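Local structure of Lmo0325 protein (Listeria monocytogenes EGD-e, 4RYK) at residues V96-L101 against A118-R123; H150-K155 against L161-I166. The protein probably acts as an Rgg-like transcriptional regulator that binds DNA through a helix-turn-helix domain joined to an all-helical C-terminal domain. All coordinates share one frame; numbering follows the deposited sequence.

Interaction 1: V96-L101 against A118-R123; sequences VGMQAL and AILHTR
Met98, present as selenomethionine, and Leu120 bring together the two arms of an antiparallel helical hairpin, formed by helices 95-108 and 113-132 near the start of the Rgg-type C-terminal domain, a member of the TPR superfamily. The two short helical segments run at 156° to each other with their axes 9.8 Å apart, and the contact between them is purely van der Waals. Leu120 fills the middle of the gap: its CD2 is shared by Met98 and Leu101, whereas its CD1 turns to Leu101 alone. CD2 of Leu120 lies 4.0 Å from CB of Met98 and also rests against the Met98 carbonyl oxygen, while CD1 of Leu120 leans on CG of Leu101 at 4.1 Å. The Leu101 and Leu120 side chains cross at about a right angle. Phe86 of helix 82-91 also packs on Leu120, and Leu102 and Ile105 continue its apolar surroundings along helix 95-108.

Met98 reaches farther across. Its CG stands opposite the carbonyl carbon (chi1 -58°) and the chain beyond is extended, which carries the selenium over to the aliphatic base of Arg123. The Met98 side chain also packs on Ile124 and Ile127. Arg123 offers CB and CG to the selenium, then bends at chi2 and chi3, turning the guanidinium away from helix 95-108. Only its hydrocarbon part therefore faces the hairpin partner. SE of Met98 is 3.3 Å from CG of Arg123, shorter than a normal selenium-carbon contact and perhaps partly coordinate error, and CE of Met98 lies 3.5 Å from CG of Arg123.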
loop_
_atom_site.group_PDB
_atom_site.type_symbol
_atom_site.label_atom_id
_atom_site.label_comp_id
_atom_site.label_asym_id
_atom_site.label_seq_id
_atom_site.Cartn_x
_atom_site.Cartn_y
_atom_site.Cartn_z
ATOM N N VAL A 96 -18.887 -18.014 15.880
ATOM C CA VAL A 96 -20.209 -17.695 15.363
ATOM C C VAL A 96 -20.117 -16.888 14.070
ATOM O O VAL A 96 -20.747 -17.228 13.087
ATOM C CB VAL A 96 -21.064 -16.965 16.414
ATOM C CG1 VAL A 96 -22.438 -16.600 15.859
ATOM C CG2 VAL A 96 -21.196 -17.827 17.669
ATOM N N GLY A 97 -19.264 -15.869 14.033
ATOM C CA GLY A 97 -19.070 -15.082 12.801
ATOM C C GLY A 97 -18.474 -15.889 11.623
ATOM O O GLY A 97 -18.870 -15.731 10.466
HETATM N N MSE A 98 -17.540 -16.778 11.918
HETATM C CA MSE A 98 -16.974 -17.612 10.863
HETATM C C MSE A 98 -18.005 -18.503 10.288
HETATM O O MSE A 98 -18.013 -18.751 9.074
HETATM C CB MSE A 98 -15.931 -18.553 11.397
HETATM C CG MSE A 98 -14.866 -17.732 12.056
HETATM SE SE MSE A 98 -13.246 -18.786 11.902
HETATM C CE MSE A 98 -12.204 -17.660 13.095
ATOM N N GLN A 99 -18.873 -19.056 11.145
ATOM C CA GLN A 99 -19.905 -19.956 10.643
ATOM C C GLN A 99 -20.855 -19.203 9.691
ATOM O O GLN A 99 -21.280 -19.742 8.668
ATOM C CB GLN A 99 -20.690 -20.570 11.794
ATOM C CG GLN A 99 -21.839 -21.470 11.380
ATOM C CD GLN A 99 -21.347 -22.716 10.678
ATOM O OE1 GLN A 99 -20.542 -23.482 11.211
ATOM N NE2 GLN A 99 -21.825 -22.916 9.462
ATOM N N ALA A 100 -21.154 -17.958 10.021
ATOM C CA ALA A 100 -21.974 -17.098 9.140
ATOM C C ALA A 100 -21.254 -16.787 7.827
ATOM O O ALA A 100 -21.829 -16.851 6.732
ATOM C CB ALA A 100 -22.325 -15.796 9.873
ATOM N N LEU A 101 -19.976 -16.462 7.920
ATOM C CA LEU A 101 -19.211 -16.314 6.699
ATOM C C LEU A 101 -19.240 -17.607 5.876
ATOM O O LEU A 101 -19.388 -17.573 4.654
ATOM C CB LEU A 101 -17.798 -15.900 7.013
ATOM C CG LEU A 101 -16.920 -15.680 5.796
ATOM C CD1 LEU A 101 -17.472 -14.558 4.943
ATOM C CD2 LEU A 101 -15.519 -15.352 6.223
ATOM N N ALA A 118 -12.858 -24.905 3.072
ATOM C CA ALA A 118 -12.079 -25.843 3.890
ATOM C C ALA A 118 -11.308 -25.080 4.958
ATOM O O ALA A 118 -11.191 -25.500 6.104
ATOM C CB ALA A 118 -11.154 -26.685 3.011
ATOM N N ILE A 119 -10.800 -23.911 4.602
ATOM C CA ILE A 119 -10.043 -23.122 5.578
ATOM C C ILE A 119 -10.927 -22.717 6.751
ATOM O O ILE A 119 -10.576 -22.872 7.930
ATOM C CB ILE A 119 -9.361 -21.911 4.894
ATOM C CG1 ILE A 119 -8.091 -22.408 4.178
ATOM C CG2 ILE A 119 -8.960 -20.843 5.896
ATOM C CD1 ILE A 119 -7.615 -21.451 3.139
ATOM N N LEU A 120 -12.094 -22.229 6.419
ATOM C CA LEU A 120 -13.033 -21.839 7.410
ATOM C C LEU A 120 -13.454 -23.023 8.294
ATOM O O LEU A 120 -13.530 -22.894 9.506
ATOM C CB LEU A 120 -14.252 -21.261 6.712
ATOM C CG LEU A 120 -14.328 -19.770 6.437
ATOM C CD1 LEU A 120 -15.541 -19.499 5.566
ATOM C CD2 LEU A 120 -14.471 -18.977 7.721
ATOM N N HIS A 121 -13.793 -24.157 7.678
ATOM C CA HIS A 121 -14.172 -25.319 8.452
ATOM C C HIS A 121 -13.087 -25.686 9.411
ATOM O O HIS A 121 -13.374 -25.930 10.573
ATOM C CB HIS A 121 -14.402 -26.523 7.565
ATOM C CG HIS A 121 -15.792 -26.621 7.046
ATOM N ND1 HIS A 121 -16.108 -26.417 5.718
ATOM C CD2 HIS A 121 -16.952 -26.925 7.674
ATOM C CE1 HIS A 121 -17.405 -26.592 5.543
ATOM N NE2 HIS A 121 -17.937 -26.902 6.715
ATOM N N THR A 122 -11.836 -25.747 8.952
ATOM C CA THR A 122 -10.772 -26.169 9.849
ATOM C C THR A 122 -10.630 -25.198 10.991
ATOM O O THR A 122 -10.340 -25.611 12.121
ATOM C CB THR A 122 -9.384 -26.343 9.200
ATOM O OG1 THR A 122 -8.894 -25.092 8.702
ATOM C CG2 THR A 122 -9.446 -27.321 8.067
ATOM N N ARG A 123 -10.818 -23.916 10.703
ATOM C CA ARG A 123 -10.648 -22.888 11.723
ATOM C C ARG A 123 -11.781 -23.000 12.727
ATOM O O ARG A 123 -11.573 -22.851 13.928
ATOM C CB ARG A 123 -10.580 -21.499 11.052
ATOM C CG ARG A 123 -10.310 -20.318 11.951
ATOM C CD ARG A 123 -9.094 -20.473 12.832
ATOM N NE ARG A 123 -7.861 -20.328 12.107
ATOM C CZ ARG A 123 -6.991 -19.333 12.285
ATOM N NH1 ARG A 123 -7.204 -18.368 13.181
ATOM N NH2 ARG A 123 -5.887 -19.314 11.564
#

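Interaction 2: H150-K155 against L161-I166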
loop_
_atom_site.group_PDB
_atom_site.type_symbol
_atom_site.label_atom_id
_atom_site.label_comp_id
_atom_site.label_asym_id
_atom_site.label_seq_id
_atom_site.Cartn_x
_atom_site.Cartn_y
_atom_site.Cartn_z
ATOM N N HIS A 150 -4.290 -29.128 0.607
ATOM C CA HIS A 150 -3.104 -29.724 -0.001
ATOM C C HIS A 150 -3.263 -29.897 -1.503
ATOM O O HIS A 150 -2.358 -29.546 -2.281
ATOM C CB HIS A 150 -2.777 -31.092 0.611
ATOM C CG HIS A 150 -1.737 -31.826 -0.154
ATOM N ND1 HIS A 150 -2.040 -32.627 -1.241
ATOM C CD2 HIS A 150 -0.389 -31.806 -0.063
ATOM C CE1 HIS A 150 -0.916 -33.099 -1.761
ATOM N NE2 HIS A 150 0.099 -32.627 -1.058
ATOM N N ASP A 151 -4.396 -30.458 -1.894
ATOM C CA ASP A 151 -4.594 -30.834 -3.294
ATOM C C ASP A 151 -4.830 -29.629 -4.196
ATOM O O ASP A 151 -4.585 -29.714 -5.392
ATOM C CB ASP A 151 -5.780 -31.766 -3.466
ATOM C CG ASP A 151 -5.520 -33.171 -2.926
ATOM O OD1 ASP A 151 -4.379 -33.471 -2.555
ATOM O OD2 ASP A 151 -6.477 -33.950 -2.865
ATOM N N TYR A 152 -5.354 -28.544 -3.653
ATOM C CA TYR A 152 -5.453 -27.306 -4.419
ATOM C C TYR A 152 -4.058 -26.761 -4.794
ATOM O O TYR A 152 -3.802 -26.387 -5.922
ATOM C CB TYR A 152 -6.200 -26.230 -3.606
ATOM C CG TYR A 152 -6.193 -24.886 -4.311
ATOM C CD1 TYR A 152 -7.004 -24.668 -5.425
ATOM C CD2 TYR A 152 -5.356 -23.863 -3.910
ATOM C CE1 TYR A 152 -6.978 -23.474 -6.132
ATOM C CE2 TYR A 152 -5.349 -22.630 -4.573
ATOM C CZ TYR A 152 -6.166 -22.428 -5.681
ATOM O OH TYR A 152 -6.152 -21.226 -6.412
ATOM N N LEU A 153 -3.161 -26.672 -3.827
ATOM C CA LEU A 153 -1.815 -26.175 -4.101
ATOM C C LEU A 153 -0.909 -27.172 -4.858
ATOM O O LEU A 153 -0.008 -26.766 -5.579
ATOM C CB LEU A 153 -1.122 -25.812 -2.804
ATOM C CG LEU A 153 -1.755 -24.664 -1.998
ATOM C CD1 LEU A 153 -1.011 -24.517 -0.674
ATOM C CD2 LEU A 153 -1.719 -23.353 -2.779
ATOM N N TRP A 154 -1.099 -28.462 -4.597
ATOM C CA TRP A 154 -0.355 -29.558 -5.260
ATOM C C TRP A 154 -0.355 -29.382 -6.741
ATOM O O TRP A 154 -1.386 -29.102 -7.363
ATOM C CB TRP A 154 -1.054 -30.862 -4.897
ATOM C CG TRP A 154 -0.486 -32.077 -5.360
ATOM C CD1 TRP A 154 0.832 -32.446 -5.282
ATOM C CD2 TRP A 154 -1.212 -33.231 -5.857
ATOM N NE1 TRP A 154 0.978 -33.724 -5.739
ATOM C CE2 TRP A 154 -0.252 -34.238 -6.106
ATOM C CE3 TRP A 154 -2.589 -33.509 -6.109
ATOM C CZ2 TRP A 154 -0.622 -35.557 -6.619
ATOM C CZ3 TRP A 154 -2.953 -34.778 -6.636
ATOM C CH2 TRP A 154 -1.961 -35.793 -6.880
ATOM N N LYS A 155 0.830 -29.507 -7.299
ATOM C CA LYS A 155 1.085 -29.424 -8.754
ATOM C C LYS A 155 0.913 -28.018 -9.384
ATOM O O LYS A 155 1.096 -27.881 -10.562
ATOM C CB LYS A 155 0.303 -30.498 -9.549
ATOM C CG LYS A 155 0.789 -31.919 -9.299
ATOM C CD LYS A 155 -0.007 -32.967 -10.129
ATOM C CE LYS A 155 -1.363 -33.235 -9.512
ATOM N NZ LYS A 155 -2.127 -34.287 -10.162
ATOM N N LEU A 161 -1.348 -14.087 -5.159
ATOM C CA LEU A 161 -1.356 -13.862 -3.717
ATOM C C LEU A 161 -2.379 -14.712 -2.984
ATOM O O LEU A 161 -2.218 -14.989 -1.798
ATOM C CB LEU A 161 -1.548 -12.397 -3.392
ATOM C CG LEU A 161 -0.411 -11.545 -3.920
ATOM C CD1 LEU A 161 -0.670 -10.084 -3.589
ATOM C CD2 LEU A 161 0.950 -11.933 -3.386
ATOM N N GLU A 162 -3.422 -15.143 -3.673
ATOM C CA GLU A 162 -4.384 -16.069 -3.077
ATOM C C GLU A 162 -3.680 -17.313 -2.493
ATOM O O GLU A 162 -3.973 -17.743 -1.394
ATOM C CB GLU A 162 -5.431 -16.468 -4.129
ATOM C CG GLU A 162 -6.435 -17.520 -3.658
ATOM C CD GLU A 162 -7.449 -16.933 -2.695
ATOM O OE1 GLU A 162 -7.518 -15.683 -2.547
ATOM O OE2 GLU A 162 -8.216 -17.686 -2.111
ATOM N N GLU A 163 -2.743 -17.897 -3.227
ATOM C CA GLU A 163 -2.083 -19.106 -2.747
ATOM C C GLU A 163 -1.126 -18.791 -1.637
ATOM O O GLU A 163 -0.952 -19.592 -0.721
ATOM C CB GLU A 163 -1.370 -19.831 -3.889
ATOM C CG GLU A 163 -2.320 -20.533 -4.856
ATOM C CD GLU A 163 -3.015 -19.554 -5.819
ATOM O OE1 GLU A 163 -2.365 -18.616 -6.326
ATOM O OE2 GLU A 163 -4.223 -19.696 -6.078
ATOM N N VAL A 164 -0.526 -17.608 -1.675
ATOM C CA VAL A 164 0.330 -17.136 -0.584
ATOM C C VAL A 164 -0.489 -17.078 0.708
ATOM O O VAL A 164 -0.058 -17.539 1.760
ATOM C CB VAL A 164 0.949 -15.733 -0.859
ATOM C CG1 VAL A 164 1.777 -15.319 0.292
ATOM C CG2 VAL A 164 1.852 -15.777 -2.071
ATOM N N ARG A 165 -1.703 -16.558 0.627
ATOM C CA ARG A 165 -2.577 -16.530 1.815
ATOM C C ARG A 165 -3.019 -17.924 2.227
ATOM O O ARG A 165 -3.067 -18.237 3.396
ATOM C CB ARG A 165 -3.802 -15.708 1.493
ATOM C CG ARG A 165 -3.482 -14.244 1.370
ATOM C CD ARG A 165 -4.599 -13.608 0.597
ATOM N NE ARG A 165 -4.417 -12.218 0.754
ATOM C CZ ARG A 165 -4.429 -11.299 -0.173
ATOM N NH1 ARG A 165 -4.731 -11.522 -1.496
ATOM N NH2 ARG A 165 -4.195 -10.084 0.305
ATOM N N ILE A 166 -3.338 -18.772 1.259
ATOM C CA ILE A 166 -3.752 -20.120 1.590
ATOM C C ILE A 166 -2.613 -20.848 2.320
ATOM O O ILE A 166 -2.811 -21.438 3.393
ATOM C CB ILE A 166 -4.201 -20.880 0.341
ATOM C CG1 ILE A 166 -5.568 -20.376 -0.127
ATOM C CG2 ILE A 166 -4.279 -22.372 0.656
ATOM C CD1 ILE A 166 -5.902 -20.745 -1.553
#
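Within the Rgg-type C-terminal domain, the loop 154-160 joins the end of helix 143-153 to the start of helix 161-170, and the two helices pack on each other where Tyr152 meets Glu163. Tyr152 OH donates a very short hydrogen bond of 2.5 Å to OE2 of Glu163. The ring sends its hydroxyl across because CG is anti to the backbone nitrogen (chi1 174°), whereas the glutamate chain folds back at chi2 (76°) to bring its carboxylate to the ring edge. OE2 lies near the ring plane, and the ring and carboxylate planes are 34° apart.

The rest of the contact is apolar. Ile166, one turn after Glu163, places CD1 3.6 Å from CE2 of Tyr152, the two side chains crossing roughly at right angles. Leu153 runs past Glu163 in the opposite direction, with CD2 at 3.6 Å from CG of Glu163, so the methylene part of the acid serves as hydrocarbon surface. The other Leu153 branch, CD1, reaches CG2 of Ile166 at 4.1 Å. Phe182 and Trp159 pack on Leu153, while Val115 of helix 113-132 touches both Tyr152 and Ile166.

The other carboxylate oxygen, OE1, accepts from Thr160 N just before the helix and forms a salt bridge with Lys21 of the second subunit, whose Glu66 OE2 accepts a hydrogen bond from Leu161 N. Both oxygens of the buried Glu163 are thus engaged. Although the exact length of the phenol bond is uncertain, the phenol donor, the Thr160 N-H and the lysine charge would probably favour an ionised carboxylate, and the salt bridge to Lys21 ties helix 161-170 to the helix-turn-helix region of the second subunit.

The two contacts follow each other in series along the chain, interaction 1 closing on helix 113-132 before interaction 2 opens on helix 143-153, and all four segments belong to the Rgg-type C-terminal domain. Their centres are about 18 Å apart, yet they touch directly: CD1 of Ile119 packs on CG1 of Ile166 at 4.0 Å. Helix 113-132 is the element between them, turned toward helix 95-108 on one side and reaching the later helices through residues such as Val115 and Ile119. The segments of interaction 1 are untouched by the other chain of the assembly, whereas the helix junction of interaction 2 is in contact with the second subunit.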